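Local coordinates for 3-oxoacyl-[acyl-carrier-protein] synthase 2 (Rickettsia rickettsii, PDB 4JGA) that probably catalyses the condensation of malonyl-acyl carrier protein with a growing acyl chain, the elongation step of bacterial fatty acid synthesis, at residues Glu298-Gly301 with Ala302-Met306; Glu265-His268 with Ala269-Arg272; Ala101-Glu104 with Ala105-Ser109. One frame throughout, in Å; residues are numbered along the deposited sequence.

Interaction 1: residues Glu298-Gly301 with Ala302-Met306; sequences EGRG and AYRAM
Gly-299 O, Arg-300 O and Gly-301 O accept the amides of Tyr-303, Arg-304 and Ala-305 in turn, opening helix 300-312 with Gly-299 at its N-cap (phi 58°) and Tyr-303 N 2.9 Å from Gly-299 O.

The side chains that meet are two arginines one turn apart. Arg-300 runs out extended from CG to NE. In Arg-304, CG anti to the carbonyl carbon (chi1 -73°) and a straight chi2 carry CD over one face of the Arg-300 guanidinium, 3.4 Å from Arg-300 CZ and displaced toward the rim. The bend at chi3 (55°) then turns the Arg-304 guanidinium until the two planes are only 17° apart, and the two NH1 atoms approach to 3.5 Å. A water accepts from Arg-304 NH1 at 2.9 Å, lying in plane at the edge of that group, and takes a weak bond from Arg-300 NH1. Beside them, Gly-301 O also takes a hydrogen bond from the hydroxyl OG1 of Thr-286.

Across the dimer interface, Arg-300 NH2 forms a salt bridge with Asp-120 of the second subunit, while Arg-304 NH1 donates to Ser-175 O of that subunit and its NH2 makes a long, weak ion pair with the same Asp-120. The two cations thus converge on one acid of the partner chain, which would offset their like charge, with the water bridging their NH1 atoms.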
loop_
_atom_site.group_PDB
_atom_site.type_symbol
_atom_site.label_atom_id
_atom_site.label_comp_id
_atom_site.label_asym_id
_atom_site.label_seq_id
_atom_site.Cartn_x
_atom_site.Cartn_y
_atom_site.Cartn_z
ATOM N N GLU A 298 13.908 -2.405 -22.943
ATOM C CA GLU A 298 14.471 -1.125 -23.370
ATOM C C GLU A 298 14.606 -0.118 -22.231
ATOM O O GLU A 298 14.958 1.024 -22.454
ATOM C CB GLU A 298 13.619 -0.530 -24.491
ATOM C CG GLU A 298 13.437 -1.433 -25.701
ATOM C CD GLU A 298 14.784 -1.814 -26.281
ATOM O OE1 GLU A 298 15.587 -0.931 -26.602
ATOM O OE2 GLU A 298 15.099 -3.008 -26.360
ATOM N N GLY A 299 14.326 -0.544 -21.004
ATOM C CA GLY A 299 14.411 0.325 -19.858
ATOM C C GLY A 299 13.555 1.587 -19.874
ATOM O O GLY A 299 13.870 2.531 -19.171
ATOM N N ARG A 300 12.440 1.567 -20.596
ATOM C CA ARG A 300 11.623 2.760 -20.781
ATOM C C ARG A 300 11.106 3.362 -19.447
ATOM O O ARG A 300 11.218 4.564 -19.242
ATOM C CB ARG A 300 10.441 2.483 -21.705
ATOM C CG ARG A 300 9.719 3.744 -22.121
ATOM C CD ARG A 300 8.742 3.584 -23.273
ATOM N NE ARG A 300 8.288 4.936 -23.591
ATOM C CZ ARG A 300 7.277 5.574 -22.988
ATOM N NH1 ARG A 300 6.539 4.968 -22.059
ATOM N NH2 ARG A 300 6.982 6.810 -23.334
ATOM N N GLY A 301 10.546 2.515 -18.574
ATOM C CA GLY A 301 10.003 2.972 -17.298
ATOM C C GLY A 301 11.086 3.551 -16.386
ATOM O O GLY A 301 10.904 4.610 -15.789
ATOM N N ALA A 302 12.228 2.874 -16.341
ATOM C CA ALA A 302 13.359 3.305 -15.522
ATOM C C ALA A 302 13.910 4.627 -16.033
ATOM O O ALA A 302 14.104 5.542 -15.239
ATOM C CB ALA A 302 14.443 2.225 -15.487
ATOM N N TYR A 303 14.120 4.719 -17.352
ATOM C CA TYR A 303 14.597 5.932 -17.988
ATOM C C TYR A 303 13.677 7.101 -17.703
ATOM O O TYR A 303 14.129 8.176 -17.344
ATOM C CB TYR A 303 14.724 5.729 -19.512
ATOM C CG TYR A 303 15.111 6.967 -20.307
ATOM C CD1 TYR A 303 14.143 7.813 -20.777
ATOM C CD2 TYR A 303 16.438 7.300 -20.534
ATOM C CE1 TYR A 303 14.474 8.952 -21.482
ATOM C CE2 TYR A 303 16.799 8.429 -21.249
ATOM C CZ TYR A 303 15.800 9.262 -21.706
ATOM O OH TYR A 303 16.068 10.399 -22.434
ATOM N N ARG A 304 12.371 6.896 -17.882
ATOM C CA ARG A 304 11.406 7.939 -17.643
ATOM C C ARG A 304 11.356 8.368 -16.177
ATOM O O ARG A 304 11.219 9.533 -15.898
ATOM C CB ARG A 304 10.017 7.505 -18.112
ATOM C CG ARG A 304 9.869 7.470 -19.640
ATOM C CD ARG A 304 8.581 6.768 -20.055
ATOM N NE ARG A 304 7.459 7.397 -19.394
ATOM C CZ ARG A 304 6.553 6.777 -18.647
ATOM N NH1 ARG A 304 6.498 5.446 -18.552
ATOM N NH2 ARG A 304 5.635 7.512 -18.034
ATOM N N ALA A 305 11.414 7.426 -15.245
ATOM C CA ALA A 305 11.383 7.793 -13.833
ATOM C C ALA A 305 12.538 8.734 -13.476
ATOM O O ALA A 305 12.339 9.734 -12.793
ATOM C CB ALA A 305 11.422 6.569 -12.960
ATOM N N MET A 306 13.740 8.393 -13.939
ATOM C CA MET A 306 14.904 9.242 -13.721
ATOM C C MET A 306 14.705 10.607 -14.372
ATOM O O MET A 306 14.896 11.650 -13.745
ATOM C CB MET A 306 16.183 8.585 -14.262
ATOM C CG MET A 306 16.589 7.349 -13.463
ATOM S SD MET A 306 18.161 6.665 -14.017
ATOM C CE MET A 306 17.684 5.947 -15.598
HETATM O O HOH W 1 7.078 2.846 -19.675
#

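Interaction 2: residues Glu265-His268 with Ala269-Arg272; sequences EYEH and ALNR
Leu-270 lies over Tyr-266 in an i to i+4 CH-pi contact on the short helix 266-271, which follows directly on strand 257-265 of the central sheet. The methyl CD1 stands 3.7 Å from the ring centroid and 18° off the ring normal, displaced toward the rim, while CG comes to 3.5 Å from Tyr-266 CE1. With CG of the tyrosine opposite its own backbone N (chi1 -173°), the ring swings along the helix to meet the leucine; Tyr-266 also touches Val-19 of strand 18-26.

Glu-265, the last residue of the strand, is the N-cap of the helix, and its carboxylate caps the first turn: OE1 accepts from His-268 N at 2.8 Å and OE2 from Glu-267 N at 3.1 Å. Both amides arrive from above the carboxylate plane, and the charge there would probably suit the positive end of the helix dipole.

At the far end the Arg-272 N to His-268 O bond is weak, at 3.3 Å, as the chain leaves helical geometry. Here Glu-264 joins the side chains; its OE2 accepts from His-268 ND1 and forms a salt bridge with Arg-272 NE, with His-268 ND1 and Arg-272 NE 4.5 Å apart.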
loop_
_atom_site.group_PDB
_atom_site.type_symbol
_atom_site.label_atom_id
_atom_site.label_comp_id
_atom_site.label_asym_id
_atom_site.label_seq_id
_atom_site.Cartn_x
_atom_site.Cartn_y
_atom_site.Cartn_z
ATOM N N GLU A 265 8.070 20.232 6.213
ATOM C CA GLU A 265 7.959 21.468 5.439
ATOM C C GLU A 265 9.101 22.407 5.892
ATOM O O GLU A 265 9.414 22.503 7.078
ATOM C CB GLU A 265 6.598 22.119 5.654
ATOM C CG GLU A 265 6.326 23.313 4.761
ATOM C CD GLU A 265 6.886 24.618 5.290
ATOM O OE1 GLU A 265 6.842 24.848 6.518
ATOM O OE2 GLU A 265 7.372 25.431 4.469
ATOM N N TYR A 266 9.727 23.079 4.938
ATOM C CA TYR A 266 10.991 23.741 5.216
ATOM C C TYR A 266 10.874 24.833 6.282
ATOM O O TYR A 266 11.676 24.868 7.183
ATOM C CB TYR A 266 11.594 24.291 3.917
ATOM C CG TYR A 266 12.985 24.859 4.040
ATOM C CD1 TYR A 266 13.877 24.369 4.990
ATOM C CD2 TYR A 266 13.412 25.880 3.217
ATOM C CE1 TYR A 266 15.154 24.873 5.113
ATOM C CE2 TYR A 266 14.696 26.404 3.322
ATOM C CZ TYR A 266 15.573 25.884 4.265
ATOM O OH TYR A 266 16.852 26.387 4.421
ATOM N N GLU A 267 9.914 25.747 6.159
ATOM C CA GLU A 267 9.784 26.831 7.149
ATOM C C GLU A 267 9.555 26.274 8.560
ATOM O O GLU A 267 10.194 26.703 9.528
ATOM C CB GLU A 267 8.684 27.846 6.802
ATOM C CG GLU A 267 8.875 28.596 5.482
ATOM C CD GLU A 267 10.214 29.332 5.349
ATOM O OE1 GLU A 267 10.571 30.056 6.284
ATOM O OE2 GLU A 267 10.937 29.199 4.314
ATOM N N HIS A 268 8.648 25.303 8.646
ATOM C CA HIS A 268 8.368 24.562 9.873
ATOM C C HIS A 268 9.639 23.992 10.522
ATOM O O HIS A 268 9.887 24.223 11.714
ATOM C CB HIS A 268 7.421 23.433 9.535
ATOM C CG HIS A 268 6.804 22.773 10.718
ATOM N ND1 HIS A 268 7.419 21.746 11.396
ATOM C CD2 HIS A 268 5.594 22.941 11.294
ATOM C CE1 HIS A 268 6.626 21.341 12.373
ATOM N NE2 HIS A 268 5.507 22.034 12.317
ATOM N N ALA A 269 10.470 23.341 9.723
ATOM C CA ALA A 269 11.768 22.858 10.180
ATOM C C ALA A 269 12.674 23.996 10.695
ATOM O O ALA A 269 13.223 23.908 11.803
ATOM C CB ALA A 269 12.472 22.088 9.089
ATOM N N LEU A 270 12.811 25.053 9.897
ATOM C CA LEU A 270 13.631 26.201 10.295
ATOM C C LEU A 270 13.132 26.866 11.565
ATOM O O LEU A 270 13.916 27.186 12.436
ATOM C CB LEU A 270 13.694 27.263 9.200
ATOM C CG LEU A 270 14.413 26.838 7.929
ATOM C CD1 LEU A 270 14.222 27.909 6.849
ATOM C CD2 LEU A 270 15.886 26.562 8.211
ATOM N N ASN A 271 11.824 27.062 11.654
ATOM C CA ASN A 271 11.226 27.713 12.805
ATOM C C ASN A 271 11.496 27.015 14.121
ATOM O O ASN A 271 11.542 27.703 15.145
ATOM C CB ASN A 271 9.720 27.864 12.639
ATOM C CG ASN A 271 9.353 28.956 11.645
ATOM O OD1 ASN A 271 10.175 29.817 11.298
ATOM N ND2 ASN A 271 8.121 28.917 11.168
ATOM N N ARG A 272 11.647 25.685 14.112
ATOM C CA ARG A 272 11.915 24.949 15.349
ATOM C C ARG A 272 13.376 24.561 15.513
ATOM O O ARG A 272 13.716 23.857 16.436
ATOM C CB ARG A 272 11.022 23.703 15.449
ATOM C CG ARG A 272 11.450 22.533 14.598
ATOM C CD ARG A 272 10.442 21.392 14.772
ATOM N NE ARG A 272 10.790 20.259 13.941
ATOM C CZ ARG A 272 11.691 19.326 14.264
ATOM N NH1 ARG A 272 12.333 19.346 15.441
ATOM N NH2 ARG A 272 11.952 18.367 13.414
#

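Interaction 3: residues Ala101-Glu104 with Ala105-Ser109; sequences AATE and AVEDS
Thr-103 and Glu-107 lie side by side and point the same way, one turn apart on helix 93-109. The methyl CG2 of the threonine faces the glutamate carboxylate, 3.9 Å from OE2, while Glu-107 CG rests 3.4 Å from Thr-103 O. Placing CG2 opposite the backbone N turns OG1 back toward the preceding turn (chi1 -65°), where it bonds to Val-99 O and is also hydrogen-bonded to Lys-171 NZ.

Val-106 turns to another side of the helix, its CG2 3.3 Å from Ala-102 O, and the side chains of Ala-102 and Val-106 both touch helix 163-172, at Val-168 and Tyr-172 respectively. This is an alpha-helix of the thiolase-like fold lying against the central sheet: the small side chains of Ala-101 and Ala-102 touch strand 257-265. Regular i to i+4 bonds hold the turns, among them Val-106 N to Ala-102 O at 2.8 Å.

Glu-104 and Asp-108 reach to strand 18-26, and Glu-104 also to the start of helix 33-41. Glu-104 stretches out fully extended beyond CG, and its two oxygens accept from the backbone N of Leu-25 and of Val-33. Asp-108 CB sits 3.2 Å from Glu-104 O, and its OD2 accepts from Leu-23 N and is hydrogen-bonded to Tyr-277 OH. The two carboxylates stay 6.7 Å apart, measured from Glu-104 OE2 to Asp-108 OD2. In the last turn Ser-109 OG donates to Val-106 O at 2.7 Å.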
loop_
_atom_site.group_PDB
_atom_site.type_symbol
_atom_site.label_atom_id
_atom_site.label_comp_id
_atom_site.label_asym_id
_atom_site.label_seq_id
_atom_site.Cartn_x
_atom_site.Cartn_y
_atom_site.Cartn_z
ATOM N N ALA A 101 13.267 1.512 13.197
ATOM C CA ALA A 101 13.807 2.551 12.327
ATOM C C ALA A 101 13.052 3.900 12.517
ATOM O O ALA A 101 13.658 4.972 12.535
ATOM C CB ALA A 101 13.785 2.108 10.878
ATOM N N ALA A 102 11.746 3.844 12.670
ATOM C CA ALA A 102 10.955 5.048 12.830
ATOM C C ALA A 102 11.256 5.718 14.173
ATOM O O ALA A 102 11.298 6.927 14.259
ATOM C CB ALA A 102 9.489 4.731 12.736
ATOM N N THR A 103 11.483 4.908 15.198
ATOM C CA THR A 103 11.801 5.429 16.520
ATOM C C THR A 103 13.135 6.205 16.451
ATOM O O THR A 103 13.203 7.354 16.899
ATOM C CB THR A 103 11.870 4.313 17.568
ATOM O OG1 THR A 103 10.559 3.728 17.719
ATOM C CG2 THR A 103 12.368 4.871 18.905
ATOM N N GLU A 104 14.136 5.608 15.818
ATOM C CA GLU A 104 15.384 6.297 15.597
ATOM C C GLU A 104 15.187 7.627 14.787
ATOM O O GLU A 104 15.713 8.691 15.171
ATOM C CB GLU A 104 16.391 5.377 14.892
ATOM C CG GLU A 104 17.755 6.058 14.732
ATOM C CD GLU A 104 18.791 5.265 13.961
ATOM O OE1 GLU A 104 18.475 4.224 13.357
ATOM O OE2 GLU A 104 19.964 5.747 13.929
ATOM N N ALA A 105 14.429 7.572 13.681
ATOM C CA ALA A 105 14.202 8.750 12.869
ATOM C C ALA A 105 13.483 9.853 13.638
ATOM O O ALA A 105 13.884 11.008 13.586
ATOM C CB ALA A 105 13.420 8.408 11.621
ATOM N N VAL A 106 12.416 9.494 14.341
ATOM C CA VAL A 106 11.655 10.465 15.082
ATOM C C VAL A 106 12.536 11.112 16.164
ATOM O O VAL A 106 12.594 12.324 16.240
ATOM C CB VAL A 106 10.394 9.862 15.720
ATOM C CG1 VAL A 106 9.787 10.841 16.723
ATOM C CG2 VAL A 106 9.392 9.537 14.645
ATOM N N GLU A 107 13.241 10.307 16.942
ATOM C CA GLU A 107 14.148 10.840 17.961
ATOM C C GLU A 107 15.270 11.687 17.341
ATOM O O GLU A 107 15.596 12.727 17.873
ATOM C CB GLU A 107 14.708 9.729 18.821
ATOM C CG GLU A 107 13.657 9.135 19.744
ATOM C CD GLU A 107 14.221 8.084 20.702
ATOM O OE1 GLU A 107 15.455 7.797 20.601
ATOM O OE2 GLU A 107 13.437 7.526 21.537
ATOM N N ASP A 108 15.810 11.272 16.194
ATOM C CA ASP A 108 16.833 12.034 15.519
ATOM C C ASP A 108 16.289 13.428 15.137
ATOM O O ASP A 108 16.971 14.436 15.267
ATOM C CB ASP A 108 17.298 11.265 14.277
ATOM C CG ASP A 108 18.370 12.002 13.487
ATOM O OD1 ASP A 108 19.258 12.575 14.147
ATOM O OD2 ASP A 108 18.336 11.970 12.222
ATOM N N SER A 109 15.041 13.481 14.672
ATOM C CA SER A 109 14.459 14.740 14.233
ATOM C C SER A 109 14.072 15.680 15.365
ATOM O O SER A 109 13.851 16.861 15.130
ATOM C CB SER A 109 13.212 14.486 13.400
ATOM O OG SER A 109 12.171 14.014 14.227
#

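From the N terminus the chain meets interaction 3 first, then interaction 2 and finally interaction 1. Each is local to a single helix, so none closes a long loop, and the three follow in series without nesting or crossing. Interactions 3 and 2 lie on the same side of the chain's centre, their own centres about 17 Å apart, and meet directly where Arg-272 NH1 probably donates to Ser-109 O at 2.9 Å; this joins the end of helix 93-109 to the residue just after helix 266-271. Interaction 1 stands apart, on the opposite side of the centre from interaction 3 and about 22 Å from interaction 2 at the nearest atoms, where helix 300-312 meets the second subunit.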